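Local coordinates for protein probable glutathione reductase (Sinorhizobium meliloti, PDB 4DNA) that probably catalyses the NADPH-dependent reduction of glutathione disulfide to glutathione, working as an FAD-containing homodimer, at residues D7-G12 with T113-A118; P120-L125 with T131-R136; A321-E326 with N332-D337. All coordinates share one frame; numbering follows the deposited sequence.

Contact 1: D7-G12 with T113-A118; sequences DLFVIG and TRAELA. With FAD (flavin-adenine dinucleotide), chain C.
Phe9 and Ile11, both on strand 8-11, meet the small side chain of Ala115 on strand 115-117; the side chains touch through carbon alone, and no hydrogen bond links the two segments. Ala115 CB sits 4.0 Å from Phe9 CE1, approaching the ring obliquely, and also 4.0 Å from Ile11 CG2. Ile11 serves two neighbours because its branches diverge. With chi1 at -49°, CG2 lies anti to the backbone N and faces Ala115, whereas the CG1 arm carries CD1 to within 4.3 Å of Leu117 CG. The strand axes stay 8.4 Å apart at 113° to each other, so side chains rather than backbones bridge the gap.

Polar bonding comes in with FAD and round Arg114. Ala115 N donates to N1A of the adenine over 3.2 Å with a nearly straight angle of 167°, while Ile11 CG2 packs against the same FAD N1A at 3.6 Å. The amino nitrogen N6A lies over one face of the Arg114 guanidinium, offset toward its rim. Glu116 OE2, through its anti lone pair, takes the N-H of Arg114 NE in the guanidinium plane, and Arg114 NH1 forms a salt bridge with Glu36.

Gly12, whose backbone angles call for glycine, is the first glycine of a sequence fitting the GxGxxG pattern. Strand and glycine turn are those of a Rossmann-type dinucleotide-binding fold, to which strand 115-117 adds the adenine-binding amide.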
loop_
_atom_site.group_PDB
_atom_site.type_symbol
_atom_site.label_atom_id
_atom_site.label_comp_id
_atom_site.label_asym_id
_atom_site.label_seq_id
_atom_site.Cartn_x
_atom_site.Cartn_y
_atom_site.Cartn_z
ATOM N N ASP A 7 24.166 -18.677 -31.335
ATOM C CA ASP A 7 23.507 -19.769 -30.646
ATOM C C ASP A 7 22.034 -19.420 -30.523
ATOM O O ASP A 7 21.175 -20.298 -30.598
ATOM C CB ASP A 7 24.131 -20.010 -29.269
ATOM C CG ASP A 7 25.568 -20.491 -29.360
ATOM O OD1 ASP A 7 25.793 -21.684 -29.682
ATOM O OD2 ASP A 7 26.483 -19.672 -29.113
ATOM N N LEU A 8 21.754 -18.126 -30.366
ATOM C CA LEU A 8 20.407 -17.669 -30.067
ATOM C C LEU A 8 20.079 -16.301 -30.649
ATOM O O LEU A 8 20.562 -15.289 -30.150
ATOM C CB LEU A 8 20.178 -17.626 -28.554
ATOM C CG LEU A 8 18.802 -17.074 -28.168
ATOM C CD1 LEU A 8 17.714 -18.128 -28.338
ATOM C CD2 LEU A 8 18.817 -16.542 -26.750
ATOM N N PHE A 9 19.236 -16.270 -31.679
ATOM C CA PHE A 9 18.663 -15.009 -32.132
ATOM C C PHE A 9 17.330 -14.746 -31.438
ATOM O O PHE A 9 16.493 -15.644 -31.326
ATOM C CB PHE A 9 18.495 -14.966 -33.655
ATOM C CG PHE A 9 18.374 -13.570 -34.202
ATOM C CD1 PHE A 9 17.161 -12.882 -34.141
ATOM C CD2 PHE A 9 19.472 -12.934 -34.752
ATOM C CE1 PHE A 9 17.048 -11.594 -34.629
ATOM C CE2 PHE A 9 19.365 -11.648 -35.245
ATOM C CZ PHE A 9 18.153 -10.976 -35.182
ATOM N N VAL A 10 17.162 -13.510 -30.973
ATOM C CA VAL A 10 15.951 -13.047 -30.302
ATOM C C VAL A 10 15.311 -11.955 -31.159
ATOM O O VAL A 10 15.910 -10.899 -31.365
ATOM C CB VAL A 10 16.279 -12.451 -28.911
ATOM C CG1 VAL A 10 15.057 -11.803 -28.290
ATOM C CG2 VAL A 10 16.830 -13.507 -27.976
ATOM N N ILE A 11 14.110 -12.200 -31.665
ATOM C CA ILE A 11 13.405 -11.172 -32.414
ATOM C C ILE A 11 12.464 -10.404 -31.497
ATOM O O ILE A 11 11.485 -10.964 -31.001
ATOM C CB ILE A 11 12.579 -11.739 -33.582
ATOM C CG1 ILE A 11 13.407 -12.704 -34.425
ATOM C CG2 ILE A 11 12.069 -10.602 -34.449
ATOM C CD1 ILE A 11 12.601 -13.454 -35.473
ATOM N N GLY A 12 12.756 -9.123 -31.288
ATOM C CA GLY A 12 11.904 -8.250 -30.478
ATOM C C GLY A 12 12.590 -7.809 -29.202
ATOM O O GLY A 12 13.022 -8.647 -28.418
ATOM N N THR A 113 17.055 -2.923 -36.228
ATOM C CA THR A 113 16.518 -3.384 -37.493
ATOM C C THR A 113 15.289 -4.219 -37.178
ATOM O O THR A 113 15.188 -4.794 -36.097
ATOM C CB THR A 113 17.552 -4.242 -38.277
ATOM O OG1 THR A 113 16.921 -4.884 -39.390
ATOM C CG2 THR A 113 18.174 -5.310 -37.402
ATOM N N ARG A 114 14.344 -4.262 -38.107
ATOM C CA ARG A 114 13.302 -5.274 -38.071
ATOM C C ARG A 114 13.945 -6.589 -38.543
ATOM O O ARG A 114 14.845 -6.574 -39.398
ATOM C CB ARG A 114 12.127 -4.854 -38.964
ATOM C CG ARG A 114 11.003 -5.868 -39.068
ATOM C CD ARG A 114 9.982 -5.468 -40.119
ATOM N NE ARG A 114 9.062 -6.568 -40.405
ATOM C CZ ARG A 114 8.002 -6.879 -39.661
ATOM N NH1 ARG A 114 7.712 -6.180 -38.569
ATOM N NH2 ARG A 114 7.232 -7.898 -40.002
ATOM N N ALA A 115 13.512 -7.711 -37.966
ATOM C CA ALA A 115 13.983 -9.034 -38.381
ATOM C C ALA A 115 12.823 -9.922 -38.846
ATOM O O ALA A 115 11.745 -9.933 -38.234
ATOM C CB ALA A 115 14.757 -9.706 -37.259
ATOM N N GLU A 116 13.043 -10.647 -39.944
ATOM C CA GLU A 116 12.072 -11.619 -40.433
ATOM C C GLU A 116 12.700 -12.989 -40.566
ATOM O O GLU A 116 13.920 -13.151 -40.436
ATOM C CB GLU A 116 11.476 -11.184 -41.765
ATOM C CG GLU A 116 10.165 -10.433 -41.637
ATOM C CD GLU A 116 9.755 -9.749 -42.931
ATOM O OE1 GLU A 116 9.764 -10.412 -44.001
ATOM O OE2 GLU A 116 9.422 -8.541 -42.872
ATOM N N LEU A 117 11.856 -13.975 -40.834
ATOM C CA LEU A 117 12.295 -15.352 -40.891
ATOM C C LEU A 117 12.432 -15.872 -42.301
ATOM O O LEU A 117 11.474 -15.841 -43.082
ATOM C CB LEU A 117 11.340 -16.236 -40.101
ATOM C CG LEU A 117 11.581 -16.206 -38.597
ATOM C CD1 LEU A 117 10.346 -16.655 -37.842
ATOM C CD2 LEU A 117 12.768 -17.093 -38.255
ATOM N N ALA A 118 13.646 -16.327 -42.610
ATOM C CA ALA A 118 13.949 -17.096 -43.817
ATOM C C ALA A 118 13.544 -18.570 -43.624
ATOM O O ALA A 118 12.344 -18.892 -43.624
ATOM C CB ALA A 118 15.428 -16.979 -44.157
HETATM P PA FAD C . 6.778 -5.952 -26.178
HETATM O O1A FAD C . 5.428 -5.700 -26.826
HETATM O O2A FAD C . 7.172 -5.330 -24.856
HETATM O O5B FAD C . 7.933 -5.569 -27.226
HETATM C C5B FAD C . 8.350 -6.443 -28.283
HETATM C C4B FAD C . 9.221 -5.597 -29.198
HETATM O O4B FAD C . 9.476 -6.224 -30.454
HETATM C C3B FAD C . 8.529 -4.281 -29.493
HETATM O O3B FAD C . 9.380 -3.213 -29.051
HETATM C C2B FAD C . 8.302 -4.296 -30.992
HETATM O O2B FAD C . 8.433 -2.990 -31.555
HETATM C C1B FAD C . 9.376 -5.250 -31.495
HETATM N N9A FAD C . 9.028 -5.953 -32.753
HETATM C C8A FAD C . 7.780 -6.296 -33.124
HETATM N N7A FAD C . 7.762 -6.957 -34.307
HETATM C C5A FAD C . 9.037 -7.049 -34.703
HETATM C C6A FAD C . 9.700 -7.640 -35.876
HETATM N N6A FAD C . 8.922 -8.230 -36.816
HETATM N N1A FAD C . 11.054 -7.549 -35.951
HETATM C C2A FAD C . 11.775 -6.933 -34.982
HETATM N N3A FAD C . 11.225 -6.371 -33.881
HETATM C C4A FAD C . 9.878 -6.395 -33.685
HETATM N N1 FAD C . 1.530 -4.788 -18.162
HETATM C C2 FAD C . 1.648 -4.837 -16.815
HETATM O O2 FAD C . 2.101 -5.872 -16.280
HETATM N N3 FAD C . 1.288 -3.800 -16.037
HETATM C C4 FAD C . 0.788 -2.649 -16.530
HETATM O O4 FAD C . 0.476 -1.704 -15.765
HETATM C C4X FAD C . 0.622 -2.528 -18.001
HETATM N N5 FAD C . 0.133 -1.408 -18.576
HETATM C C5X FAD C . 0.006 -1.337 -19.929
HETATM C C6 FAD C . -0.501 -0.180 -20.523
HETATM C C7 FAD C . -0.644 -0.101 -21.912
HETATM C C7M FAD C . -1.194 1.172 -22.506
HETATM C C8 FAD C . -0.237 -1.254 -22.776
HETATM C C8M FAD C . -0.353 -1.222 -24.276
HETATM C C9 FAD C . 0.265 -2.406 -22.187
HETATM C C9A FAD C . 0.399 -2.492 -20.802
HETATM N N10 FAD C . 0.914 -3.667 -20.217
HETATM C C10 FAD C . 1.036 -3.706 -18.808
HETATM C "C1'" FAD C . 1.294 -4.804 -21.075
HETATM C "C2'" FAD C . 2.795 -4.921 -21.298
HETATM O "O2'" FAD C . 3.297 -3.690 -21.828
HETATM C "C3'" FAD C . 3.109 -6.096 -22.226
HETATM O "O3'" FAD C . 2.407 -7.246 -21.739
HETATM C "C4'" FAD C . 4.601 -6.419 -22.306
HETATM O "O4'" FAD C . 5.291 -5.335 -22.940
HETATM C "C5'" FAD C . 4.846 -7.696 -23.091
HETATM O "O5'" FAD C . 6.098 -7.586 -23.763
HETATM P P FAD C . 6.559 -8.552 -24.974
HETATM O O1P FAD C . 7.794 -9.326 -24.552
HETATM O O2P FAD C . 5.361 -9.285 -25.530
HETATM O O3P FAD C . 7.062 -7.536 -26.112
#

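Contact 2: P120-L125 with T131-R136; sequences PNTVKL and TVTAER
Asn121 O is approached by two groups of the opposite strand. Ala134 N donates to it over 2.8 Å with an N-H...O angle of 156°, and Thr133 CA adds a CA-H...O contact to Asn121 O at 3.2 Å. Val132 O is met in a similar way, by the amide of Val123 and by Thr122 CA, the latter 3.2 Å from Val132 O. The return bond runs from Val132 N to Val123 O. Val123 and Val132 thus form a hydrogen-bonded pair, and the non-hydrogen-bonded pairs Thr122-Thr133 and Lys124-Thr131 flank it.

This register defines an antiparallel beta hairpin, in which the axes of 122-125 and 131-134 run 147° apart in N-to-C direction. It supplies two strands of the three-stranded sheet completed by 115-117, to which Lys124 is tied through a backbone bond with Glu116. Segment 131-136 in turn bonds through the backbones of Thr133 and Glu135 to Tyr6.

Three threonines share one face with Lys124, whose end leads away. Thr122 CG2, placed anti to the backbone N by a chi1 of -39°, comes 3.5 Å from Thr131 CG2 on the diagonal, the side chains crossing at a slant. It also lies 4.0 Å from Thr133 CG2, and here the two side chains run alongside each other, pointing the same way. On the face of the two valines, Leu125 swings its end inward until CD1 is 4.0 Å from Val132 CG2. Leu125 and Ala134 also touch Phe9 of strand 6-11 in the adjoining parallel sheet, and Val123 packs on Ala115 beside the FAD site.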
loop_
_atom_site.group_PDB
_atom_site.type_symbol
_atom_site.label_atom_id
_atom_site.label_comp_id
_atom_site.label_asym_id
_atom_site.label_seq_id
_atom_site.Cartn_x
_atom_site.Cartn_y
_atom_site.Cartn_z
ATOM N N PRO A 120 14.088 -22.222 -41.084
ATOM C CA PRO A 120 13.690 -22.405 -39.687
ATOM C C PRO A 120 14.858 -22.223 -38.697
ATOM O O PRO A 120 14.666 -22.367 -37.487
ATOM C CB PRO A 120 13.157 -23.850 -39.662
ATOM C CG PRO A 120 13.494 -24.452 -41.008
ATOM C CD PRO A 120 14.437 -23.509 -41.707
ATOM N N ASN A 121 16.051 -21.927 -39.221
ATOM C CA ASN A 121 17.219 -21.582 -38.403
ATOM C C ASN A 121 17.906 -20.341 -38.954
ATOM O O ASN A 121 19.018 -20.018 -38.550
ATOM C CB ASN A 121 18.239 -22.719 -38.360
ATOM C CG ASN A 121 17.629 -24.072 -38.654
ATOM O OD1 ASN A 121 17.157 -24.330 -39.766
ATOM N ND2 ASN A 121 17.651 -24.954 -37.664
ATOM N N THR A 122 17.229 -19.654 -39.873
ATOM C CA THR A 122 17.790 -18.514 -40.598
ATOM C C THR A 122 16.917 -17.262 -40.468
ATOM O O THR A 122 15.712 -17.300 -40.718
ATOM C CB THR A 122 17.947 -18.842 -42.096
ATOM O OG1 THR A 122 18.399 -20.192 -42.253
ATOM C CG2 THR A 122 18.938 -17.902 -42.746
ATOM N N VAL A 123 17.537 -16.151 -40.091
ATOM C CA VAL A 123 16.819 -14.906 -39.852
ATOM C C VAL A 123 17.343 -13.839 -40.799
ATOM O O VAL A 123 18.554 -13.633 -40.875
ATOM C CB VAL A 123 17.023 -14.399 -38.403
ATOM C CG1 VAL A 123 16.095 -13.231 -38.112
ATOM C CG2 VAL A 123 16.810 -15.512 -37.389
ATOM N N LYS A 124 16.441 -13.158 -41.509
ATOM C CA LYS A 124 16.842 -12.007 -42.334
ATOM C C LYS A 124 16.659 -10.675 -41.608
ATOM O O LYS A 124 15.702 -10.489 -40.848
ATOM C CB LYS A 124 16.166 -12.001 -43.720
ATOM C CG LYS A 124 14.655 -11.800 -43.740
ATOM C CD LYS A 124 14.140 -11.765 -45.176
ATOM C CE LYS A 124 12.618 -11.858 -45.249
ATOM N NZ LYS A 124 12.139 -12.026 -46.655
ATOM N N LEU A 125 17.596 -9.764 -41.854
ATOM C CA LEU A 125 17.646 -8.471 -41.189
ATOM C C LEU A 125 17.466 -7.372 -42.224
ATOM O O LEU A 125 18.392 -7.072 -42.969
ATOM C CB LEU A 125 19.004 -8.296 -40.510
ATOM C CG LEU A 125 19.594 -9.463 -39.705
ATOM C CD1 LEU A 125 21.125 -9.449 -39.719
ATOM C CD2 LEU A 125 19.045 -9.451 -38.283
ATOM N N THR A 131 21.328 -11.846 -44.179
ATOM C CA THR A 131 20.755 -13.151 -43.832
ATOM C C THR A 131 21.624 -13.800 -42.757
ATOM O O THR A 131 22.843 -13.920 -42.931
ATOM C CB THR A 131 20.728 -14.056 -45.088
ATOM O OG1 THR A 131 19.661 -13.644 -45.952
ATOM C CG2 THR A 131 20.573 -15.536 -44.735
ATOM N N VAL A 132 21.005 -14.235 -41.662
ATOM C CA VAL A 132 21.755 -14.761 -40.517
ATOM C C VAL A 132 21.202 -16.084 -39.965
ATOM O O VAL A 132 19.990 -16.298 -39.949
ATOM C CB VAL A 132 21.859 -13.684 -39.411
ATOM C CG1 VAL A 132 21.656 -14.268 -38.018
ATOM C CG2 VAL A 132 23.178 -12.922 -39.522
ATOM N N THR A 133 22.092 -16.963 -39.507
ATOM C CA THR A 133 21.683 -18.247 -38.938
ATOM C C THR A 133 21.869 -18.311 -37.414
ATOM O O THR A 133 22.876 -17.835 -36.876
ATOM C CB THR A 133 22.436 -19.428 -39.577
ATOM O OG1 THR A 133 23.842 -19.273 -39.353
ATOM C CG2 THR A 133 22.162 -19.511 -41.080
ATOM N N ALA A 134 20.881 -18.898 -36.733
ATOM C CA ALA A 134 20.964 -19.200 -35.305
ATOM C C ALA A 134 20.490 -20.627 -35.036
ATOM O O ALA A 134 19.715 -21.187 -35.820
ATOM C CB ALA A 134 20.151 -18.203 -34.493
ATOM N N GLU A 135 20.967 -21.207 -33.931
ATOM C CA GLU A 135 20.569 -22.552 -33.498
ATOM C C GLU A 135 19.170 -22.568 -32.856
ATOM O O GLU A 135 18.320 -23.387 -33.212
ATOM C CB GLU A 135 21.614 -23.147 -32.542
ATOM C CG GLU A 135 21.338 -24.595 -32.138
ATOM C CD GLU A 135 22.452 -25.217 -31.309
ATOM O OE1 GLU A 135 22.755 -24.691 -30.207
ATOM O OE2 GLU A 135 23.019 -26.243 -31.758
ATOM N N ARG A 136 18.933 -21.611 -31.975
ATOM C CA ARG A 136 17.652 -21.444 -31.343
ATOM C C ARG A 136 17.176 -20.067 -31.661
ATOM O O ARG A 136 17.968 -19.171 -31.776
ATOM C CB ARG A 136 17.807 -21.566 -29.850
ATOM C CG ARG A 136 18.236 -22.935 -29.398
ATOM C CD ARG A 136 17.138 -23.944 -29.630
ATOM N NE ARG A 136 17.587 -25.304 -29.369
ATOM C CZ ARG A 136 18.071 -26.116 -30.299
ATOM N NH1 ARG A 136 18.460 -27.331 -29.983
ATOM N NH2 ARG A 136 18.165 -25.702 -31.547
#

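Contact 3: A321-E326 with N332-D337; sequences AMCFIE and NPTSPD
Glu326 and Asn332 make the one hydrogen bond between the helix and the chain that returns past it. Asn332 ND2 donates to Glu326 OE2 over 3.1 Å. The bond is not an in-plane one: the donor meets OE2 on its anti side and lies outside the carboxylate plane, and the amide and carboxylate planes stand 86° apart. A chi1 of -144° puts Glu326 CG beside the amide, 3.2 Å from Asn332 ND2; the bend at chi2, 72°, then turns the carboxylate to ND2.

One turn earlier on the same helical face, Cys323 points at the loop. Its SG packs 3.8 Å from Pro336 N and 4.1 Å from Pro336 CB, and its CB lies 4.0 Å from Thr334 O.

The next shell shapes the loop. Thr334 OG1 gives a weak bond to Asn332 O, and its hydroxyl sits 4.2 Å from Glu326 CG. Ser335 turns away from the helix; its OG accepts from Asp337 N at 3.2 Å in an ST turn and is also hydrogen-bonded to Ala292 O. Pro336 additionally touches His319 and Glu320 of helix 314-329, which packs on helix 15-25 through Ala321, Met322 and Ile325.

The contact thus combines one side-chain hydrogen bond with van der Waals packing of Cys323, and the neutral amide can stabilise the Glu326 carboxylate by hydrogen bonding but probably brings no compensating charge.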
loop_
_atom_site.group_PDB
_atom_site.type_symbol
_atom_site.label_atom_id
_atom_site.label_comp_id
_atom_site.label_asym_id
_atom_site.label_seq_id
_atom_site.Cartn_x
_atom_site.Cartn_y
_atom_site.Cartn_z
ATOM N N ALA A 321 10.275 -15.962 -20.033
ATOM C CA ALA A 321 11.622 -15.864 -20.561
ATOM C C ALA A 321 12.666 -16.543 -19.684
ATOM O O ALA A 321 13.666 -17.070 -20.180
ATOM C CB ALA A 321 11.985 -14.407 -20.779
HETATM N N MSE A 322 12.431 -16.516 -18.380
HETATM C CA MSE A 322 13.298 -17.195 -17.433
HETATM C C MSE A 322 13.036 -18.658 -17.551
HETATM O O MSE A 322 13.961 -19.445 -17.686
HETATM C CB MSE A 322 13.017 -16.753 -16.016
HETATM C CG MSE A 322 13.338 -15.274 -15.870
HETATM SE SE MSE A 322 13.258 -14.787 -13.957
HETATM C CE MSE A 322 11.375 -15.278 -13.531
ATOM N N CYS A 323 11.771 -19.042 -17.524
ATOM C CA CYS A 323 11.424 -20.434 -17.764
ATOM C C CYS A 323 12.006 -20.968 -19.062
ATOM O O CYS A 323 12.395 -22.131 -19.126
ATOM C CB CYS A 323 9.920 -20.648 -17.688
ATOM S SG CYS A 323 9.401 -20.575 -15.970
ATOM N N PHE A 324 12.091 -20.116 -20.080
ATOM C CA PHE A 324 12.765 -20.498 -21.309
ATOM C C PHE A 324 14.271 -20.764 -21.091
ATOM O O PHE A 324 14.763 -21.832 -21.454
ATOM C CB PHE A 324 12.566 -19.470 -22.428
ATOM C CG PHE A 324 13.635 -19.542 -23.482
ATOM C CD1 PHE A 324 13.689 -20.611 -24.363
ATOM C CD2 PHE A 324 14.632 -18.574 -23.549
ATOM C CE1 PHE A 324 14.692 -20.699 -25.308
ATOM C CE2 PHE A 324 15.644 -18.658 -24.497
ATOM C CZ PHE A 324 15.671 -19.720 -25.378
ATOM N N ILE A 325 15.002 -19.798 -20.529
ATOM C CA ILE A 325 16.429 -19.982 -20.270
ATOM C C ILE A 325 16.671 -21.288 -19.513
ATOM O O ILE A 325 17.551 -22.070 -19.865
ATOM C CB ILE A 325 17.043 -18.765 -19.532
ATOM C CG1 ILE A 325 17.958 -17.977 -20.476
ATOM C CG2 ILE A 325 17.875 -19.200 -18.326
ATOM C CD1 ILE A 325 17.245 -17.151 -21.523
ATOM N N GLU A 326 15.857 -21.515 -18.487
ATOM C CA GLU A 326 15.900 -22.727 -17.684
ATOM C C GLU A 326 15.676 -23.946 -18.585
ATOM O O GLU A 326 16.596 -24.743 -18.763
ATOM C CB GLU A 326 14.849 -22.646 -16.560
ATOM C CG GLU A 326 15.257 -23.271 -15.225
ATOM C CD GLU A 326 16.306 -22.474 -14.462
ATOM O OE1 GLU A 326 16.347 -21.235 -14.598
ATOM O OE2 GLU A 326 17.091 -23.092 -13.711
ATOM N N ASN A 332 16.458 -27.960 -17.077
ATOM C CA ASN A 332 15.525 -27.923 -15.972
ATOM C C ASN A 332 14.144 -27.585 -16.566
ATOM O O ASN A 332 13.753 -26.419 -16.615
ATOM C CB ASN A 332 16.037 -26.870 -14.972
ATOM C CG ASN A 332 15.071 -26.578 -13.836
ATOM O OD1 ASN A 332 14.023 -27.211 -13.694
ATOM N ND2 ASN A 332 15.429 -25.596 -13.012
ATOM N N PRO A 333 13.386 -28.565 -17.004
ATOM C CA PRO A 333 12.158 -28.207 -17.704
ATOM C C PRO A 333 11.077 -27.854 -16.725
ATOM O O PRO A 333 10.653 -28.673 -15.927
ATOM C CB PRO A 333 11.784 -29.488 -18.442
ATOM C CG PRO A 333 13.034 -30.289 -18.488
ATOM C CD PRO A 333 13.748 -29.965 -17.216
ATOM N N THR A 334 10.624 -26.618 -16.810
ATOM C CA THR A 334 9.608 -26.124 -15.922
ATOM C C THR A 334 8.723 -25.209 -16.732
ATOM O O THR A 334 9.170 -24.621 -17.691
ATOM C CB THR A 334 10.252 -25.354 -14.773
ATOM O OG1 THR A 334 11.244 -24.489 -15.307
ATOM C CG2 THR A 334 10.939 -26.305 -13.839
ATOM N N SER A 335 7.460 -25.060 -16.291
ATOM C CA SER A 335 6.528 -24.282 -17.075
ATOM C C SER A 335 6.077 -23.040 -16.343
ATOM O O SER A 335 5.781 -23.078 -15.164
ATOM C CB SER A 335 5.309 -25.116 -17.425
ATOM O OG SER A 335 4.370 -24.336 -18.138
ATOM N N PRO A 336 6.054 -21.955 -17.115
ATOM C CA PRO A 336 5.566 -20.688 -16.595
ATOM C C PRO A 336 4.099 -20.762 -16.241
ATOM O O PRO A 336 3.648 -20.147 -15.282
ATOM C CB PRO A 336 5.776 -19.739 -17.761
ATOM C CG PRO A 336 5.801 -20.598 -18.974
ATOM C CD PRO A 336 5.882 -22.038 -18.568
ATOM N N ASP A 337 3.334 -21.511 -17.012
ATOM C CA ASP A 337 1.901 -21.359 -16.946
ATOM C C ASP A 337 1.526 -21.484 -15.492
ATOM O O ASP A 337 2.051 -22.319 -14.774
ATOM C CB ASP A 337 1.209 -22.436 -17.761
ATOM C CG ASP A 337 -0.123 -22.812 -17.194
ATOM O OD1 ASP A 337 -1.083 -22.041 -17.391
ATOM O OD2 ASP A 337 -0.214 -23.875 -16.552
#

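In the fold
Contact 1 is buried, contact 2 partly so, and contact 3 lies at the surface. The first two belong to one neighbourhood, their centres about 7 Å apart: strands 115-117 and 122-125 are sheet neighbours, and Asp7 O also accepts from Arg136 N at 2.9 Å. Contact 3 stands about 21 Å from contact 1, between centres, yet Leu8 of contact 1 packs on Phe324 of its helix. Chemistry follows position. Segments 7-12 and 113-118 meet through apolar side chains and place the Ala115 amide and the Arg114 guanidinium at the FAD adenine; 120-125 and 131-136 are joined mainly by backbone bonds; 321-326 and 332-337 rely on one side-chain bond and sulfur packing.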